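Local atomic coordinates of flavodoxin (Aquifex aeolicus, PDB entry 2ARK), a protein that probably serves as a low-potential electron donor to a number of redox enzymes, carrying its electrons on an FMN cofactor. Residues V7-D12 with E23-G28; R73-V78 with T113-F118; W164-V169 with K173-K178. All coordinates share one frame; numbering follows the deposited sequence.

Contact 1. Residues V7-D12 with E23-G28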
loop_
_atom_site.group_PDB
_atom_site.type_symbol
_atom_site.label_atom_id
_atom_site.label_comp_id
_atom_site.label_asym_id
_atom_site.label_seq_id
_atom_site.Cartn_x
_atom_site.Cartn_y
_atom_site.Cartn_z
ATOM N N VAL A 7 -9.429 12.071 -22.937
ATOM C CA VAL A 7 -9.422 10.968 -21.966
ATOM C C VAL A 7 -9.046 9.612 -22.605
ATOM O O VAL A 7 -9.607 9.201 -23.626
ATOM C CB VAL A 7 -10.781 10.904 -21.199
ATOM C CG1 VAL A 7 -10.935 9.619 -20.396
ATOM C CG2 VAL A 7 -10.920 12.092 -20.268
ATOM N N LEU A 8 -8.083 8.929 -22.004
ATOM C CA LEU A 8 -7.665 7.583 -22.431
ATOM C C LEU A 8 -8.176 6.578 -21.428
ATOM O O LEU A 8 -7.868 6.659 -20.227
ATOM C CB LEU A 8 -6.138 7.474 -22.487
ATOM C CG LEU A 8 -5.391 6.526 -23.438
ATOM C CD1 LEU A 8 -4.137 6.005 -22.754
ATOM C CD2 LEU A 8 -6.192 5.338 -24.101
ATOM N N VAL A 9 -8.979 5.640 -21.899
ATOM C CA VAL A 9 -9.332 4.498 -21.075
ATOM C C VAL A 9 -8.540 3.330 -21.635
ATOM O O VAL A 9 -8.759 2.917 -22.754
ATOM C CB VAL A 9 -10.853 4.213 -21.051
ATOM C CG1 VAL A 9 -11.185 3.049 -20.076
ATOM C CG2 VAL A 9 -11.598 5.463 -20.657
ATOM N N ILE A 10 -7.593 2.826 -20.852
ATOM C CA ILE A 10 -6.738 1.738 -21.320
ATOM C C ILE A 10 -6.915 0.579 -20.335
ATOM O O ILE A 10 -6.942 0.814 -19.143
ATOM C CB ILE A 10 -5.257 2.238 -21.466
ATOM C CG1 ILE A 10 -4.375 1.190 -22.087
ATOM C CG2 ILE A 10 -4.640 2.744 -20.115
ATOM C CD1 ILE A 10 -2.862 1.490 -21.779
ATOM N N TYR A 11 -7.103 -0.656 -20.813
ATOM C CA TYR A 11 -7.409 -1.795 -19.892
ATOM C C TYR A 11 -6.727 -3.086 -20.352
ATOM O O TYR A 11 -6.477 -3.284 -21.541
ATOM C CB TYR A 11 -8.934 -2.020 -19.747
ATOM C CG TYR A 11 -9.535 -2.457 -21.050
ATOM C CD1 TYR A 11 -9.717 -3.802 -21.337
ATOM C CD2 TYR A 11 -9.830 -1.527 -22.043
ATOM C CE1 TYR A 11 -10.196 -4.209 -22.587
ATOM C CE2 TYR A 11 -10.327 -1.918 -23.266
ATOM C CZ TYR A 11 -10.512 -3.254 -23.531
ATOM O OH TYR A 11 -10.980 -3.633 -24.760
ATOM N N ASP A 12 -6.406 -3.943 -19.383
ATOM C CA ASP A 12 -6.133 -5.339 -19.626
ATOM C C ASP A 12 -7.344 -6.123 -19.123
ATOM O O ASP A 12 -8.181 -5.584 -18.386
ATOM C CB ASP A 12 -4.865 -5.769 -18.895
ATOM C CG ASP A 12 -4.319 -7.112 -19.396
ATOM O OD1 ASP A 12 -4.900 -7.690 -20.326
ATOM O OD2 ASP A 12 -3.333 -7.626 -18.846
ATOM N N GLU A 23 -15.647 -0.037 -20.680
ATOM C CA GLU A 23 -16.615 0.516 -21.611
ATOM C C GLU A 23 -17.521 1.492 -20.872
ATOM O O GLU A 23 -17.908 2.524 -21.426
ATOM C CB GLU A 23 -17.432 -0.593 -22.258
ATOM C CG GLU A 23 -16.720 -1.348 -23.341
ATOM C CD GLU A 23 -17.435 -2.644 -23.723
ATOM O OE1 GLU A 23 -18.346 -3.085 -22.991
ATOM O OE2 GLU A 23 -17.091 -3.242 -24.764
ATOM N N LEU A 24 -17.844 1.157 -19.622
ATOM C CA LEU A 24 -18.684 1.977 -18.760
ATOM C C LEU A 24 -17.959 3.214 -18.257
ATOM O O LEU A 24 -18.564 4.288 -18.169
ATOM C CB LEU A 24 -19.209 1.159 -17.588
ATOM C CG LEU A 24 -20.320 0.169 -17.982
ATOM C CD1 LEU A 24 -20.457 -0.959 -16.948
ATOM C CD2 LEU A 24 -21.656 0.871 -18.257
ATOM N N VAL A 25 -16.667 3.066 -17.952
ATOM C CA VAL A 25 -15.815 4.220 -17.623
ATOM C C VAL A 25 -15.799 5.223 -18.801
ATOM O O VAL A 25 -15.968 6.436 -18.613
ATOM C CB VAL A 25 -14.357 3.786 -17.226
ATOM C CG1 VAL A 25 -13.453 5.008 -17.017
ATOM C CG2 VAL A 25 -14.371 2.933 -15.988
ATOM N N ALA A 26 -15.633 4.681 -20.005
ATOM C CA ALA A 26 -15.504 5.456 -21.228
ATOM C C ALA A 26 -16.800 6.188 -21.544
ATOM O O ALA A 26 -16.773 7.352 -21.971
ATOM C CB ALA A 26 -15.138 4.550 -22.367
ATOM N N GLU A 27 -17.924 5.486 -21.362
ATOM C CA GLU A 27 -19.242 6.086 -21.417
ATOM C C GLU A 27 -19.402 7.166 -20.335
ATOM O O GLU A 27 -19.941 8.226 -20.597
ATOM C CB GLU A 27 -20.308 5.012 -21.266
ATOM C CG GLU A 27 -21.723 5.542 -21.295
ATOM C CD GLU A 27 -22.729 4.570 -20.710
ATOM O OE1 GLU A 27 -23.643 5.018 -19.981
ATOM O OE2 GLU A 27 -22.599 3.359 -20.973
ATOM N N GLY A 28 -18.930 6.888 -19.119
ATOM C CA GLY A 28 -18.886 7.893 -18.056
ATOM C C GLY A 28 -18.244 9.204 -18.515
ATOM O O GLY A 28 -18.827 10.266 -18.318
#

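Contact 2. Residues R73-V78 with T113-F118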
loop_
_atom_site.group_PDB
_atom_site.type_symbol
_atom_site.label_atom_id
_atom_site.label_comp_id
_atom_site.label_asym_id
_atom_site.label_seq_id
_atom_site.Cartn_x
_atom_site.Cartn_y
_atom_site.Cartn_z
ATOM N N ARG A 73 3.965 -4.303 -18.025
ATOM C CA ARG A 73 4.969 -4.293 -19.106
ATOM C C ARG A 73 4.797 -3.081 -20.028
ATOM O O ARG A 73 5.772 -2.494 -20.497
ATOM C CB ARG A 73 4.905 -5.590 -19.897
ATOM C CG ARG A 73 5.873 -5.710 -21.091
ATOM C CD ARG A 73 5.067 -6.293 -22.200
ATOM N NE ARG A 73 5.535 -7.586 -22.563
ATOM C CZ ARG A 73 4.861 -8.512 -23.241
ATOM N NH1 ARG A 73 5.505 -9.633 -23.495
ATOM N NH2 ARG A 73 3.581 -8.364 -23.634
ATOM N N PHE A 74 3.551 -2.697 -20.265
ATOM C CA PHE A 74 3.261 -1.537 -21.049
ATOM C C PHE A 74 3.855 -0.260 -20.423
ATOM O O PHE A 74 4.471 0.582 -21.119
ATOM C CB PHE A 74 1.741 -1.397 -21.229
ATOM C CG PHE A 74 1.349 -0.203 -22.037
ATOM C CD1 PHE A 74 1.305 -0.280 -23.436
ATOM C CD2 PHE A 74 1.051 1.002 -21.412
ATOM C CE1 PHE A 74 0.962 0.840 -24.208
ATOM C CE2 PHE A 74 0.709 2.118 -22.168
ATOM C CZ PHE A 74 0.667 2.038 -23.572
ATOM N N PHE A 75 3.654 -0.112 -19.121
ATOM C CA PHE A 75 4.227 1.000 -18.405
ATOM C C PHE A 75 5.736 0.942 -18.327
ATOM O O PHE A 75 6.384 1.944 -18.538
ATOM C CB PHE A 75 3.560 1.168 -17.027
ATOM C CG PHE A 75 2.259 1.899 -17.108
ATOM C CD1 PHE A 75 1.124 1.259 -17.577
ATOM C CD2 PHE A 75 2.183 3.241 -16.788
ATOM C CE1 PHE A 75 -0.083 1.945 -17.712
ATOM C CE2 PHE A 75 0.987 3.943 -16.916
ATOM C CZ PHE A 75 -0.149 3.301 -17.376
ATOM N N ASP A 76 6.294 -0.230 -18.049
ATOM C CA ASP A 76 7.729 -0.352 -17.852
ATOM C C ASP A 76 8.423 -0.142 -19.158
ATOM O O ASP A 76 9.415 0.563 -19.193
ATOM C CB ASP A 76 8.154 -1.733 -17.299
ATOM C CG ASP A 76 7.798 -1.932 -15.829
ATOM O OD1 ASP A 76 7.722 -0.915 -15.098
ATOM O OD2 ASP A 76 7.612 -3.114 -15.410
ATOM N N ASP A 77 7.904 -0.761 -20.220
ATOM C CA ASP A 77 8.670 -0.916 -21.451
ATOM C C ASP A 77 8.247 -0.022 -22.598
ATOM O O ASP A 77 9.098 0.438 -23.360
ATOM C CB ASP A 77 8.692 -2.382 -21.914
ATOM C CG ASP A 77 9.542 -3.292 -21.003
ATOM O OD1 ASP A 77 10.189 -2.816 -20.022
ATOM O OD2 ASP A 77 9.569 -4.513 -21.288
ATOM N N VAL A 78 6.945 0.202 -22.746
ATOM C CA VAL A 78 6.440 1.101 -23.796
ATOM C C VAL A 78 6.539 2.564 -23.344
ATOM O O VAL A 78 7.112 3.377 -24.051
ATOM C CB VAL A 78 4.996 0.714 -24.286
ATOM C CG1 VAL A 78 4.443 1.740 -25.264
ATOM C CG2 VAL A 78 5.017 -0.675 -24.945
ATOM N N THR A 113 0.059 3.550 -7.786
ATOM C CA THR A 113 1.453 3.739 -7.453
ATOM C C THR A 113 2.333 3.765 -8.676
ATOM O O THR A 113 3.322 4.483 -8.734
ATOM C CB THR A 113 1.954 2.822 -6.271
ATOM O OG1 THR A 113 3.120 2.066 -6.648
ATOM C CG2 THR A 113 0.890 1.932 -5.806
HETATM N N MSE A 114 1.932 3.009 -9.671
HETATM C CA MSE A 114 2.590 2.984 -10.945
HETATM C C MSE A 114 2.385 4.332 -11.659
HETATM O O MSE A 114 3.330 4.917 -12.187
HETATM C CB MSE A 114 1.980 1.832 -11.727
HETATM C CG MSE A 114 2.731 1.399 -12.912
HETATM SE SE MSE A 114 1.779 -0.064 -13.849
HETATM C CE MSE A 114 -0.097 0.770 -14.216
ATOM N N LEU A 115 1.157 4.825 -11.640
ATOM C CA LEU A 115 0.820 6.096 -12.226
ATOM C C LEU A 115 1.529 7.240 -11.529
ATOM O O LEU A 115 2.005 8.169 -12.198
ATOM C CB LEU A 115 -0.701 6.331 -12.220
ATOM C CG LEU A 115 -1.500 5.344 -13.070
ATOM C CD1 LEU A 115 -2.962 5.313 -12.613
ATOM C CD2 LEU A 115 -1.410 5.608 -14.557
HETATM N N MSE A 116 1.614 7.187 -10.198
HETATM C CA MSE A 116 2.296 8.242 -9.464
HETATM C C MSE A 116 3.746 8.312 -9.808
HETATM O O MSE A 116 4.355 9.390 -9.796
HETATM C CB MSE A 116 2.130 8.089 -7.970
HETATM C CG MSE A 116 0.799 8.600 -7.535
HETATM SE SE MSE A 116 0.605 8.614 -5.580
HETATM C CE MSE A 116 0.528 6.566 -5.251
ATOM N N ASN A 117 4.302 7.158 -10.139
ATOM C CA ASN A 117 5.712 7.087 -10.429
ATOM C C ASN A 117 6.053 7.927 -11.654
ATOM O O ASN A 117 7.151 8.455 -11.751
ATOM C CB ASN A 117 6.122 5.633 -10.624
ATOM C CG ASN A 117 7.585 5.417 -10.435
ATOM O OD1 ASN A 117 8.367 5.581 -11.370
ATOM N ND2 ASN A 117 7.973 5.007 -9.223
ATOM N N PHE A 118 5.093 8.078 -12.563
ATOM C CA PHE A 118 5.283 8.899 -13.753
ATOM C C PHE A 118 4.987 10.378 -13.507
ATOM O O PHE A 118 4.936 11.158 -14.457
ATOM C CB PHE A 118 4.407 8.389 -14.902
ATOM C CG PHE A 118 5.005 7.240 -15.669
ATOM C CD1 PHE A 118 4.823 5.923 -15.241
ATOM C CD2 PHE A 118 5.736 7.477 -16.833
ATOM C CE1 PHE A 118 5.357 4.848 -15.956
ATOM C CE2 PHE A 118 6.293 6.419 -17.565
ATOM C CZ PHE A 118 6.087 5.090 -17.119
#

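Contact 3. Residues W164-V169 with K173-K178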
loop_
_atom_site.group_PDB
_atom_site.type_symbol
_atom_site.label_atom_id
_atom_site.label_comp_id
_atom_site.label_asym_id
_atom_site.label_seq_id
_atom_site.Cartn_x
_atom_site.Cartn_y
_atom_site.Cartn_z
ATOM N N TRP A 164 -12.360 16.411 -13.838
ATOM C CA TRP A 164 -11.069 16.940 -13.369
ATOM C C TRP A 164 -10.248 17.478 -14.552
ATOM O O TRP A 164 -9.585 18.517 -14.445
ATOM C CB TRP A 164 -10.246 15.887 -12.609
ATOM C CG TRP A 164 -10.757 15.456 -11.248
ATOM C CD1 TRP A 164 -10.563 14.250 -10.689
ATOM C CD2 TRP A 164 -11.518 16.223 -10.288
ATOM N NE1 TRP A 164 -11.146 14.187 -9.445
ATOM C CE2 TRP A 164 -11.734 15.383 -9.165
ATOM C CE3 TRP A 164 -12.043 17.526 -10.269
ATOM C CZ2 TRP A 164 -12.456 15.786 -8.036
ATOM C CZ3 TRP A 164 -12.762 17.944 -9.137
ATOM C CH2 TRP A 164 -12.956 17.062 -8.032
ATOM N N VAL A 165 -10.291 16.760 -15.675
ATOM C CA VAL A 165 -9.686 17.262 -16.917
ATOM C C VAL A 165 -10.267 18.616 -17.313
ATOM O O VAL A 165 -9.530 19.525 -17.638
ATOM C CB VAL A 165 -9.827 16.263 -18.075
ATOM C CG1 VAL A 165 -9.552 16.948 -19.440
ATOM C CG2 VAL A 165 -8.915 15.050 -17.846
ATOM N N ALA A 166 -11.585 18.742 -17.244
ATOM C CA ALA A 166 -12.316 19.958 -17.604
ATOM C C ALA A 166 -11.995 21.135 -16.691
ATOM O O ALA A 166 -11.928 22.288 -17.147
ATOM C CB ALA A 166 -13.813 19.683 -17.574
ATOM N N ILE A 167 -11.842 20.846 -15.401
ATOM C CA ILE A 167 -11.556 21.871 -14.390
ATOM C C ILE A 167 -10.115 22.337 -14.493
ATOM O O ILE A 167 -9.853 23.526 -14.674
ATOM C CB ILE A 167 -11.875 21.363 -12.952
ATOM C CG1 ILE A 167 -13.389 21.289 -12.759
ATOM C CG2 ILE A 167 -11.265 22.264 -11.876
ATOM C CD1 ILE A 167 -13.798 20.498 -11.522
ATOM N N PHE A 168 -9.198 21.381 -14.420
ATOM C CA PHE A 168 -7.780 21.648 -14.278
ATOM C C PHE A 168 -6.997 21.847 -15.561
ATOM O O PHE A 168 -5.986 22.534 -15.530
ATOM C CB PHE A 168 -7.134 20.555 -13.417
ATOM C CG PHE A 168 -7.750 20.441 -12.056
ATOM C CD1 PHE A 168 -8.336 19.247 -11.641
ATOM C CD2 PHE A 168 -7.790 21.561 -11.199
ATOM C CE1 PHE A 168 -8.926 19.145 -10.379
ATOM C CE2 PHE A 168 -8.378 21.480 -9.949
ATOM C CZ PHE A 168 -8.957 20.266 -9.534
ATOM N N VAL A 169 -7.419 21.265 -16.680
ATOM C CA VAL A 169 -6.699 21.569 -17.923
ATOM C C VAL A 169 -7.457 22.477 -18.872
ATOM O O VAL A 169 -6.856 23.361 -19.483
ATOM C CB VAL A 169 -6.020 20.334 -18.643
ATOM C CG1 VAL A 169 -5.943 19.100 -17.722
ATOM C CG2 VAL A 169 -6.660 20.012 -19.955
ATOM N N LYS A 173 -13.345 26.503 -14.136
ATOM C CA LYS A 173 -13.224 26.763 -12.697
ATOM C C LYS A 173 -14.546 26.655 -11.960
ATOM O O LYS A 173 -14.559 26.373 -10.756
ATOM C CB LYS A 173 -12.619 28.160 -12.438
ATOM C CG LYS A 173 -11.234 28.368 -13.049
ATOM C CD LYS A 173 -10.316 29.228 -12.169
ATOM C CE LYS A 173 -10.244 30.681 -12.652
ATOM N NZ LYS A 173 -8.966 31.332 -12.221
ATOM N N GLU A 174 -15.639 26.890 -12.690
ATOM C CA GLU A 174 -17.003 26.933 -12.143
ATOM C C GLU A 174 -17.552 25.542 -11.772
ATOM O O GLU A 174 -18.407 25.414 -10.895
ATOM C CB GLU A 174 -17.944 27.626 -13.141
ATOM C CG GLU A 174 -18.156 26.839 -14.491
ATOM C CD GLU A 174 -17.335 27.360 -15.695
ATOM O OE1 GLU A 174 -17.450 26.754 -16.791
ATOM O OE2 GLU A 174 -16.593 28.368 -15.562
ATOM N N LEU A 175 -17.053 24.514 -12.450
ATOM C CA LEU A 175 -17.452 23.135 -12.199
ATOM C C LEU A 175 -17.056 22.615 -10.825
ATOM O O LEU A 175 -17.667 21.667 -10.325
ATOM C CB LEU A 175 -16.840 22.200 -13.245
ATOM C CG LEU A 175 -17.705 21.584 -14.345
ATOM C CD1 LEU A 175 -16.885 20.577 -15.171
ATOM C CD2 LEU A 175 -18.985 20.945 -13.773
ATOM N N LEU A 176 -16.023 23.199 -10.226
ATOM C CA LEU A 176 -15.522 22.697 -8.947
ATOM C C LEU A 176 -16.617 22.758 -7.877
ATOM O O LEU A 176 -16.924 21.738 -7.240
ATOM C CB LEU A 176 -14.286 23.473 -8.495
ATOM C CG LEU A 176 -13.036 22.711 -8.040
ATOM C CD1 LEU A 176 -12.186 23.659 -7.195
ATOM C CD2 LEU A 176 -13.326 21.401 -7.299
ATOM N N GLU A 177 -17.215 23.940 -7.719
ATOM C CA GLU A 177 -18.277 24.169 -6.746
ATOM C C GLU A 177 -19.558 23.434 -7.101
ATOM O O GLU A 177 -20.254 22.938 -6.221
ATOM C CB GLU A 177 -18.542 25.670 -6.572
ATOM C CG GLU A 177 -18.940 26.100 -5.138
ATOM C CD GLU A 177 -18.037 25.483 -4.034
ATOM O OE1 GLU A 177 -18.564 25.248 -2.928
ATOM O OE2 GLU A 177 -16.816 25.224 -4.258
ATOM N N LYS A 178 -19.877 23.374 -8.385
ATOM C CA LYS A 178 -21.002 22.586 -8.831
ATOM C C LYS A 178 -20.878 21.160 -8.272
ATOM O O LYS A 178 -21.820 20.641 -7.655
ATOM C CB LYS A 178 -21.074 22.567 -10.359
ATOM C CG LYS A 178 -21.702 21.267 -10.933
ATOM C CD LYS A 178 -22.124 21.354 -12.424
ATOM C CE LYS A 178 -23.299 22.291 -12.651
ATOM N NZ LYS A 178 -24.558 21.642 -12.215
#

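Contact 1. Residues V7-D12 with E23-G28
Val-9, near the middle of strand 5-11, meets Val-25 and Ala-26 of helix 17-30 in a wholly apolar contact. One methyl, CG2, makes the closest contacts on the strand side. CG2 of Val-9 lies 3.9 Å from the CA of Ala-26 and 4.0 Å from its CB, so it rests against the helix backbone as much as against a side chain. The same methyl reaches CG1 of Val-25 at 4.1 Å, one residue earlier on the helix. The first torsion of Val-9 explains why this methyl is used: CG1 stands anti to the backbone N (chi1 -176°), which leaves CG2 beside that N and presents it to the helix. Alanine suits its place because its short side chain lets the strand come near, with the CA atoms of Val-9 and Ala-26 6.2 Å apart. Beta-branched valine gives the strand a compact branched side chain that carries no polar atom into the buried layer.

Hydrogen bonding runs along the helix and from strand to strand within the sheet, not between the two segments. On the helix, Glu-27 N bonds to Glu-23 O at 3.0 Å and Gly-28 N to Leu-24 O at 2.8 Å. Val-9 is bonded through its backbone to Arg-38 of the neighbouring strand 35-41, and Leu-8 to Gly-55 and Ala-57 on the other flank. Glu-27 forms a salt bridge with Arg-155 of helix 148-168.

The arrangement belongs to the first beta-alpha-beta unit of the flavodoxin fold, strand 5-11, helix 17-30 and strand 35-41, in which the helix packs on the parallel sheet. As in other flavodoxins, the loop joining this strand to this helix probably wraps the phosphate of FMN.

Contact 2. Residues R73-V78 with T113-F118
Phe-75 of helix 69-78 reaches across to Met-114 and Leu-115 in the last turn of helix 104-117, and to Phe-118 just after it. Its CB begins the contact, 3.8 Å from SE of Met-114, which is a selenomethionine. CG stands beside the backbone N, anti to the carbonyl carbon (chi1 -81°), and the ring is thereby carried toward the second helix. Over one ring face lies CE of Met-114, 3.6 Å from CD1 and 16° off the ring normal at the centroid, a CH-pi contact; CE1 meets the same methyl, and SE sits more obliquely, making this a Met-aromatic pair. The other ortho carbon, CD2, meets CE1 of Phe-118 at 3.7 Å, and the edge of Phe-75 turns toward the face of Phe-118 in an offset edge-to-face pair with planes at 73°. Near the tip, CE2 is 3.8 Å from CD2 of Leu-115, which comes in obliquely and touches CZ too. Phe-75 O faces the edge of the Phe-118 ring, 3.5 Å from CZ.

A leucine here would probably leave the selenomethionine methyl without a ring face to lie on and Phe-118 without the edge it receives. Val-58 of strand 55-61 touches both Phe-75 and Leu-115, while Trp-83 sets its ring edge-to-face with Phe-118.

A broad ring fits here because one face and the edge can serve different partners at once. With no polar bond between them, the two segments are joined by dispersion and by the weak electrostatics of ring hydrogens meeting a pi face and a carbonyl oxygen.

Contact 3. Residues W164-V169 with K173-K178
Ile-167 and Leu-175 make the tight part of this helix-to-helix turn. CG1 of Ile-167 lies 3.6 Å from CB of Leu-175, and the isoleucine then runs on until CD1 comes within 3.7 Å of the backbone N of Leu-176. Its CG1 branch stands beside its own backbone N (chi1 -72°) and is fully extended, CD1 anti to CA (chi2 166°), which brings the methyl against the backbone of helix 175-181 at the peptide between Leu-175 and Leu-176. The longer branch of isoleucine suits this place, since it can reach the main chain between two leucines.

Around this centre the packing is looser. CB of Ala-166 meets CD1 of Leu-175 at 4.0 Å, and CZ3 of Trp-164 touches CD2 of Leu-176 at the same 4.0 Å, the two side chains crossing at about a right angle. Glu-174, Glu-177 and Lys-178 lie on the exposed side, where charged residues suit the solvent.

The chain turns back between helix 148-168 and helix 175-181, and a backbone hydrogen bond between Ala-166 and Arg-172 helps close the connection. Trp-164 also stands edge-to-face with Phe-123 of strand 121-128 and packs on Leu-121 of a third subunit, so the contact lies where the last long helix meets the sheet, the terminal helix and a neighbouring molecule.

In the fold
Contact 1 is core, its centre about 7 Å from that of the chain and no other chain touching it; contact 2 is buried farther out, at about 15 Å, and contact 3 lies outermost, at about 17 Å, its leucines partly exposed. No two contacts share an element, but Ile-10 CD1 of contact 1 packs against Phe-74 CE2 of contact 2 at 3.6 Å. Helix 148-168 of contact 3 also receives Val-7 and Leu-24 of contact 1. Chemistry follows place: small aliphatic groups join helix to sheet in contact 1, aromatic rings and selenium join two helices in contact 2, and isoleucine, leucines and a tryptophan pack consecutive helices in contact 3. Contacts 2 and 3 both also meet the third subunit.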